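Local coordinates for protein SorB (Sorangium cellulosum, PDB 6B2V) that holds the pyran synthase domain of module nine of the sorangicin polyketide assembly line, a dehydratase-like domain that probably closes a pyran ring in the growing chain, at residues Y173-L181 against L189-A197; V182-A190 against P216-Q224. One frame throughout, in Å; residues are numbered along the deposited sequence.

Contact 1 of 2, residues Y173-L181 against L189-A197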
loop_
_atom_site.group_PDB
_atom_site.type_symbol
_atom_site.label_atom_id
_atom_site.label_comp_id
_atom_site.label_asym_id
_atom_site.label_seq_id
_atom_site.Cartn_x
_atom_site.Cartn_y
_atom_site.Cartn_z
ATOM N N TYR A 173 11.590 5.976 -9.351
ATOM C CA TYR A 173 12.183 6.469 -8.117
ATOM C C TYR A 173 11.963 7.962 -7.901
ATOM O O TYR A 173 11.679 8.409 -6.843
ATOM C CB TYR A 173 13.676 6.170 -8.059
ATOM C CG TYR A 173 14.286 6.554 -6.747
ATOM C CD1 TYR A 173 14.204 5.713 -5.668
ATOM C CD2 TYR A 173 14.906 7.756 -6.575
ATOM C CE1 TYR A 173 14.732 6.063 -4.466
ATOM C CE2 TYR A 173 15.437 8.113 -5.355
ATOM C CZ TYR A 173 15.342 7.252 -4.314
ATOM O OH TYR A 173 15.871 7.599 -3.125
ATOM N N ASP A 174 12.030 8.716 -8.979
ATOM C CA ASP A 174 11.843 10.146 -8.919
ATOM C C ASP A 174 10.450 10.541 -8.468
ATOM O O ASP A 174 10.236 11.643 -8.022
ATOM C CB ASP A 174 12.071 10.769 -10.281
ATOM C CG ASP A 174 13.529 11.073 -10.597
ATOM O OD1 ASP A 174 14.390 11.097 -9.736
ATOM O OD2 ASP A 174 13.806 11.332 -11.750
ATOM N N LYS A 175 9.488 9.655 -8.683
ATOM C CA LYS A 175 8.116 9.910 -8.305
ATOM C C LYS A 175 7.791 9.494 -6.876
ATOM O O LYS A 175 6.807 9.879 -6.363
ATOM C CB LYS A 175 7.172 9.232 -9.275
ATOM C CG LYS A 175 7.316 9.715 -10.690
ATOM C CD LYS A 175 6.841 11.136 -10.808
ATOM C CE LYS A 175 6.743 11.604 -12.259
ATOM N NZ LYS A 175 7.784 10.941 -13.062
ATOM N N LEU A 176 8.671 8.706 -6.312
ATOM C CA LEU A 176 8.582 8.320 -4.932
ATOM C C LEU A 176 9.056 9.456 -4.015
ATOM O O LEU A 176 9.636 10.393 -4.461
ATOM C CB LEU A 176 9.421 7.093 -4.661
ATOM C CG LEU A 176 9.081 5.837 -5.443
ATOM C CD1 LEU A 176 9.997 4.719 -5.075
ATOM C CD2 LEU A 176 7.632 5.501 -5.252
ATOM N N TRP A 177 8.765 9.319 -2.738
ATOM C CA TRP A 177 9.146 10.277 -1.746
ATOM C C TRP A 177 10.460 9.946 -1.022
ATOM O O TRP A 177 10.927 10.698 -0.253
ATOM C CB TRP A 177 8.060 10.384 -0.679
ATOM C CG TRP A 177 6.721 10.938 -1.101
ATOM C CD1 TRP A 177 6.054 10.696 -2.239
ATOM C CD2 TRP A 177 5.893 11.811 -0.333
ATOM N NE1 TRP A 177 4.890 11.372 -2.245
ATOM C CE2 TRP A 177 4.749 12.039 -1.061
ATOM C CE3 TRP A 177 6.013 12.398 0.909
ATOM C CZ2 TRP A 177 3.759 12.878 -0.605
ATOM C CZ3 TRP A 177 5.029 13.205 1.353
ATOM C CH2 TRP A 177 3.925 13.437 0.602
ATOM N N ILE A 178 11.013 8.790 -1.308
ATOM C CA ILE A 178 12.226 8.412 -0.622
ATOM C C ILE A 178 13.428 9.299 -0.902
ATOM O O ILE A 178 13.716 9.556 -2.012
ATOM C CB ILE A 178 12.544 6.951 -0.938
ATOM C CG1 ILE A 178 11.379 6.110 -0.490
ATOM C CG2 ILE A 178 13.795 6.509 -0.208
ATOM C CD1 ILE A 178 11.497 4.707 -0.941
ATOM N N ALA A 179 14.064 9.787 0.154
ATOM C CA ALA A 179 15.232 10.636 0.033
ATOM C C ALA A 179 16.501 10.017 0.561
ATOM O O ALA A 179 17.551 10.367 0.184
ATOM C CB ALA A 179 15.029 11.925 0.750
ATOM N N SER A 180 16.359 9.126 1.496
ATOM C CA SER A 180 17.464 8.389 2.080
ATOM C C SER A 180 16.973 7.066 2.654
ATOM O O SER A 180 15.846 6.925 2.914
ATOM C CB SER A 180 18.125 9.166 3.226
ATOM O OG SER A 180 17.297 9.126 4.356
ATOM N N LEU A 181 17.875 6.110 2.808
ATOM C CA LEU A 181 17.551 4.836 3.374
ATOM C C LEU A 181 18.699 4.222 4.205
ATOM O O LEU A 181 19.737 4.093 3.712
ATOM C CB LEU A 181 17.174 3.882 2.235
ATOM C CG LEU A 181 16.807 2.435 2.583
ATOM C CD1 LEU A 181 15.620 2.360 3.514
ATOM C CD2 LEU A 181 16.433 1.663 1.324
ATOM N N LEU A 189 14.952 2.348 7.994
ATOM C CA LEU A 189 14.422 3.675 8.125
ATOM C C LEU A 189 14.722 4.522 6.872
ATOM O O LEU A 189 15.824 4.735 6.491
ATOM C CB LEU A 189 14.994 4.334 9.361
ATOM C CG LEU A 189 14.441 5.691 9.745
ATOM C CD1 LEU A 189 13.058 5.606 10.331
ATOM C CD2 LEU A 189 15.410 6.403 10.681
ATOM N N ALA A 190 13.638 4.986 6.285
ATOM C CA ALA A 190 13.713 5.847 5.109
ATOM C C ALA A 190 13.209 7.235 5.439
ATOM O O ALA A 190 12.240 7.354 6.063
ATOM C CB ALA A 190 12.862 5.307 3.975
ATOM N N SER A 191 13.955 8.243 5.028
ATOM C CA SER A 191 13.469 9.596 5.171
ATOM C C SER A 191 12.731 9.976 3.876
ATOM O O SER A 191 13.048 9.501 2.842
ATOM C CB SER A 191 14.548 10.574 5.515
ATOM O OG SER A 191 15.344 10.751 4.418
ATOM N N LEU A 192 11.720 10.821 4.016
ATOM C CA LEU A 192 10.886 11.217 2.899
ATOM C C LEU A 192 10.884 12.693 2.626
ATOM O O LEU A 192 11.007 13.455 3.498
ATOM C CB LEU A 192 9.426 10.881 3.168
ATOM C CG LEU A 192 9.132 9.441 3.493
ATOM C CD1 LEU A 192 7.659 9.305 3.780
ATOM C CD2 LEU A 192 9.566 8.457 2.429
ATOM N N GLN A 193 10.776 13.021 1.363
ATOM C CA GLN A 193 10.612 14.408 0.925
ATOM C C GLN A 193 9.475 14.414 -0.111
ATOM O O GLN A 193 9.497 13.674 -1.037
ATOM C CB GLN A 193 11.875 14.919 0.310
ATOM C CG GLN A 193 11.813 16.367 -0.106
ATOM C CD GLN A 193 13.172 16.876 -0.524
ATOM O OE1 GLN A 193 14.199 16.413 -0.036
ATOM N NE2 GLN A 193 13.180 17.798 -1.471
ATOM N N ALA A 194 8.520 15.287 0.094
ATOM C CA ALA A 194 7.444 15.338 -0.836
ATOM C C ALA A 194 7.868 15.890 -2.169
ATOM O O ALA A 194 8.667 16.743 -2.252
ATOM C CB ALA A 194 6.294 16.155 -0.284
ATOM N N PRO A 195 7.211 15.420 -3.203
ATOM C CA PRO A 195 7.406 15.994 -4.527
ATOM C C PRO A 195 6.924 17.446 -4.502
ATOM O O PRO A 195 6.105 17.815 -3.715
ATOM C CB PRO A 195 6.516 15.108 -5.404
ATOM C CG PRO A 195 6.527 13.786 -4.701
ATOM C CD PRO A 195 6.406 14.198 -3.266
ATOM N N SER A 196 7.494 18.305 -5.325
ATOM C CA SER A 196 7.101 19.719 -5.309
ATOM C C SER A 196 5.669 19.933 -5.711
ATOM O O SER A 196 5.001 20.747 -5.162
ATOM C CB SER A 196 8.033 20.571 -6.160
ATOM O OG SER A 196 8.200 20.031 -7.445
ATOM N N ALA A 197 5.238 19.161 -6.682
ATOM C CA ALA A 197 3.880 19.208 -7.179
ATOM C C ALA A 197 3.017 18.275 -6.375
ATOM O O ALA A 197 3.217 17.087 -6.369
ATOM C CB ALA A 197 3.864 18.770 -8.620
HETATM O O HOH W 1 17.073 7.320 6.517
#
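Trp177 lays one face of its indole under Ala194 and Pro195, just ahead of the strand that begins at Ile178. Pro195 CD stands 3.5 Å from the centroid of the five-membered ring and Ala194 CB 3.8 Å from that of the six-membered ring, two CH-pi contacts side by side on the same face. With CG beside the backbone N (chi1 -66°), the ring reaches past Leu192 to this pair. The Trp177 carbonyl takes a nearly straight bond from Gln193 N, 2.8 Å from its O. Ile178 and Leu192 form a non-hydrogen-bonded antiparallel pair, and Ile178 CG1 meets Leu192 CD2 at 4.2 Å. Ala179 N then donates to Ser191 O, whereas Ser180 O accepts from Ser191 N well above its carbonyl plane; both residues thus face Ser191, a classic beta bulge. On that side Ser180 OG and Ser191 OG share a short hydrogen bond of 2.5 Å, and a water links Ser180 OG to Leu189 O. Leu181 lies on the other side with Ala190, its CD1 4.1 Å from Ala190 CB. This antiparallel hairpin of the predicted C-terminal hotdog fold has strands 156-158 and 250-255 as its neighbours, while Trp177 and Ile178 touch helix 207-225 and Leu181 touches helix 160-166.

Contact 2 of 2, residues V182-A190 against P216-Q224; sequences VHSDHEALA and PAIFLSLIQ
His183 and Phe219 form a T-shaped pair where the beta hairpin of the predicted C-terminal hotdog fold packs on helix 207-225. The phenyl edge points at the imidazole face, planes at 72°, with Phe219 CE1 3.6 Å from His183 CD2. The rotation of the imidazole is fixed by His183 ND1, which donates to Ser184 O (2.8 Å), an acceptor close to the ring plane. Close by, Leu220 drives its branched end against the hairpin backbone: CD2 lies 3.6 Å from His186 O, CD1 faces Glu187 N, and Ala188 CB adds an apolar touch. At the start of 216-224, Pro216 CG rests 3.8 Å from Ala190 CB. This half is buried. The turn end is looser, with Asp185 and His186 exposed and Ile223 CD1 no nearer than 4.1 Å to Asp185 O. The turn braces itself: Ser184 OG accepts from His186 N as an ST turn, and His186 ND1 donates a hydrogen bond to Asp185 OD1, nearly in its ring plane. Gln224 reaches across to the turn, its chain extended beyond CG, while its OE1 binds Tyr268 and Arg255. Its NE2 donates to Asp185 O at 2.9 Å, a bent bond with an angle of 132° at the hydrogen, the oxygen tilted from the amide plane.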
loop_
_atom_site.group_PDB
_atom_site.type_symbol
_atom_site.label_atom_id
_atom_site.label_comp_id
_atom_site.label_asym_id
_atom_site.label_seq_id
_atom_site.Cartn_x
_atom_site.Cartn_y
_atom_site.Cartn_z
ATOM N N VAL A 182 18.453 3.846 5.453
ATOM C CA VAL A 182 19.412 3.163 6.285
ATOM C C VAL A 182 18.753 1.902 6.854
ATOM O O VAL A 182 17.593 1.804 6.969
ATOM C CB VAL A 182 19.994 4.048 7.433
ATOM C CG1 VAL A 182 20.733 5.266 6.901
ATOM C CG2 VAL A 182 18.901 4.466 8.404
ATOM N N HIS A 183 19.603 0.948 7.162
ATOM C CA HIS A 183 19.112 -0.293 7.662
ATOM C C HIS A 183 20.097 -1.134 8.473
ATOM O O HIS A 183 21.235 -0.949 8.400
ATOM C CB HIS A 183 18.563 -1.119 6.466
ATOM C CG HIS A 183 19.597 -1.738 5.580
ATOM N ND1 HIS A 183 20.059 -3.006 5.793
ATOM C CD2 HIS A 183 20.241 -1.275 4.495
ATOM C CE1 HIS A 183 20.931 -3.307 4.860
ATOM N NE2 HIS A 183 21.070 -2.277 4.065
ATOM N N SER A 184 19.528 -1.999 9.268
ATOM C CA SER A 184 20.256 -3.071 9.943
ATOM C C SER A 184 19.923 -4.402 9.236
ATOM O O SER A 184 19.424 -4.417 8.160
ATOM C CB SER A 184 19.882 -3.229 11.417
ATOM O OG SER A 184 18.586 -3.624 11.546
ATOM N N ASP A 185 20.205 -5.501 9.886
ATOM C CA ASP A 185 19.855 -6.763 9.263
ATOM C C ASP A 185 18.377 -7.073 9.321
ATOM O O ASP A 185 17.972 -7.972 8.684
ATOM C CB ASP A 185 20.663 -7.959 9.806
ATOM C CG ASP A 185 20.523 -8.160 11.269
ATOM O OD1 ASP A 185 19.853 -7.430 11.935
ATOM O OD2 ASP A 185 21.149 -9.081 11.743
ATOM N N HIS A 186 17.602 -6.344 10.109
ATOM C CA HIS A 186 16.189 -6.607 10.261
ATOM C C HIS A 186 15.245 -5.386 10.385
ATOM O O HIS A 186 14.107 -5.535 10.553
ATOM C CB HIS A 186 15.938 -7.463 11.493
ATOM C CG HIS A 186 16.260 -6.757 12.754
ATOM N ND1 HIS A 186 17.543 -6.604 13.194
ATOM C CD2 HIS A 186 15.480 -6.105 13.636
ATOM C CE1 HIS A 186 17.536 -5.928 14.321
ATOM N NE2 HIS A 186 16.296 -5.609 14.607
ATOM N N GLU A 187 15.800 -4.209 10.234
ATOM C CA GLU A 187 15.072 -2.975 10.379
ATOM C C GLU A 187 15.586 -1.945 9.352
ATOM O O GLU A 187 16.687 -1.936 8.970
ATOM C CB GLU A 187 15.244 -2.458 11.839
ATOM C CG GLU A 187 14.551 -1.190 12.290
ATOM C CD GLU A 187 14.693 -0.974 13.786
ATOM O OE1 GLU A 187 15.660 -1.441 14.340
ATOM O OE2 GLU A 187 13.829 -0.337 14.363
ATOM N N ALA A 188 14.667 -1.096 8.927
ATOM C CA ALA A 188 14.996 -0.047 7.992
ATOM C C ALA A 188 14.260 1.272 8.281
ATOM O O ALA A 188 13.183 1.278 8.722
ATOM C CB ALA A 188 14.663 -0.489 6.579
ATOM N N LEU A 189 14.952 2.348 7.994
ATOM C CA LEU A 189 14.422 3.675 8.125
ATOM C C LEU A 189 14.722 4.522 6.872
ATOM O O LEU A 189 15.824 4.735 6.491
ATOM C CB LEU A 189 14.994 4.334 9.361
ATOM C CG LEU A 189 14.441 5.691 9.745
ATOM C CD1 LEU A 189 13.058 5.606 10.331
ATOM C CD2 LEU A 189 15.410 6.403 10.681
ATOM N N ALA A 190 13.638 4.986 6.285
ATOM C CA ALA A 190 13.713 5.847 5.109
ATOM C C ALA A 190 13.209 7.235 5.439
ATOM O O ALA A 190 12.240 7.354 6.063
ATOM C CB ALA A 190 12.862 5.307 3.975
ATOM N N PRO A 216 10.647 0.298 1.405
ATOM C CA PRO A 216 11.628 -0.063 2.419
ATOM C C PRO A 216 11.413 -1.466 2.996
ATOM O O PRO A 216 12.348 -2.083 3.349
ATOM C CB PRO A 216 11.486 1.055 3.457
ATOM C CG PRO A 216 11.092 2.174 2.637
ATOM C CD PRO A 216 10.098 1.624 1.672
ATOM N N ALA A 217 10.153 -1.868 3.166
ATOM C CA ALA A 217 9.824 -3.207 3.633
ATOM C C ALA A 217 10.212 -4.287 2.621
ATOM O O ALA A 217 10.671 -5.297 2.988
ATOM C CB ALA A 217 8.338 -3.299 3.980
ATOM N N ILE A 218 9.936 -4.019 1.364
ATOM C CA ILE A 218 10.309 -4.943 0.333
ATOM C C ILE A 218 11.835 -5.055 0.213
ATOM O O ILE A 218 12.351 -6.108 0.104
ATOM C CB ILE A 218 9.667 -4.569 -0.990
ATOM C CG1 ILE A 218 8.189 -4.774 -0.894
ATOM C CG2 ILE A 218 10.260 -5.385 -2.122
ATOM C CD1 ILE A 218 7.410 -4.048 -1.942
ATOM N N PHE A 219 12.511 -3.931 0.334
ATOM C CA PHE A 219 13.947 -3.928 0.315
ATOM C C PHE A 219 14.479 -4.803 1.469
ATOM O O PHE A 219 15.344 -5.586 1.275
ATOM C CB PHE A 219 14.442 -2.455 0.394
ATOM C CG PHE A 219 15.906 -2.306 0.602
ATOM C CD1 PHE A 219 16.408 -2.299 1.846
ATOM C CD2 PHE A 219 16.739 -2.209 -0.446
ATOM C CE1 PHE A 219 17.748 -2.193 2.065
ATOM C CE2 PHE A 219 18.095 -2.077 -0.247
ATOM C CZ PHE A 219 18.587 -2.075 1.006
ATOM N N LEU A 220 13.899 -4.687 2.641
ATOM C CA LEU A 220 14.297 -5.487 3.763
ATOM C C LEU A 220 14.075 -6.988 3.505
ATOM O O LEU A 220 14.865 -7.790 3.843
ATOM C CB LEU A 220 13.543 -5.048 5.013
ATOM C CG LEU A 220 14.090 -5.243 6.378
ATOM C CD1 LEU A 220 15.535 -4.797 6.457
ATOM C CD2 LEU A 220 13.235 -4.400 7.288
ATOM N N SER A 221 12.956 -7.305 2.860
ATOM C CA SER A 221 12.621 -8.689 2.550
ATOM C C SER A 221 13.688 -9.268 1.669
ATOM O O SER A 221 14.094 -10.328 1.881
ATOM C CB SER A 221 11.238 -8.782 1.846
ATOM O OG SER A 221 10.803 -10.112 1.643
ATOM N N LEU A 222 14.110 -8.514 0.686
ATOM C CA LEU A 222 15.178 -8.948 -0.212
ATOM C C LEU A 222 16.536 -9.126 0.476
ATOM O O LEU A 222 17.163 -10.136 0.357
ATOM C CB LEU A 222 15.307 -7.993 -1.391
ATOM C CG LEU A 222 14.102 -8.027 -2.321
ATOM C CD1 LEU A 222 14.250 -6.900 -3.311
ATOM C CD2 LEU A 222 14.004 -9.325 -3.044
ATOM N N ILE A 223 16.829 -8.061 1.340
ATOM C CA ILE A 223 18.188 -8.289 1.803
ATOM C C ILE A 223 18.236 -9.330 2.918
ATOM O O ILE A 223 19.125 -10.180 2.937
ATOM C CB ILE A 223 18.840 -6.986 2.305
ATOM C CG1 ILE A 223 18.065 -6.428 3.500
ATOM C CG2 ILE A 223 18.910 -5.961 1.183
ATOM C CD1 ILE A 223 18.698 -6.742 4.838
ATOM N N GLN A 224 17.158 -9.625 3.606
ATOM C CA GLN A 224 17.155 -10.718 4.514
ATOM C C GLN A 224 17.289 -12.072 3.867
ATOM O O GLN A 224 17.777 -12.968 4.463
ATOM C CB GLN A 224 15.959 -10.676 5.444
ATOM C CG GLN A 224 15.998 -9.539 6.455
ATOM C CD GLN A 224 15.144 -9.799 7.674
ATOM O OE1 GLN A 224 14.002 -9.952 7.563
ATOM N NE2 GLN A 224 15.753 -9.890 8.805
#

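Overall arrangement
From the N terminus the chain passes through 173-181, runs on into 182-190 and turns back, so contact 1 closes a short hairpin loop with only seven residues between its segments. The strand at 187-192 then leads through 189-197 to helix 207-225, where contact 2 closes a longer loop of 25 residues. The segments alternate along the chain, so the two contacts cross, and they share Leu189 and Ala190. Their centres lie about 16 Å apart. Contact 1 joins the two hairpin strands to each other; contact 2 sets the hairpin against the helix. Leu181 and Ile178 bridge them, packing on Phe219 and Pro216 respectively, within the predicted C-terminal hotdog fold.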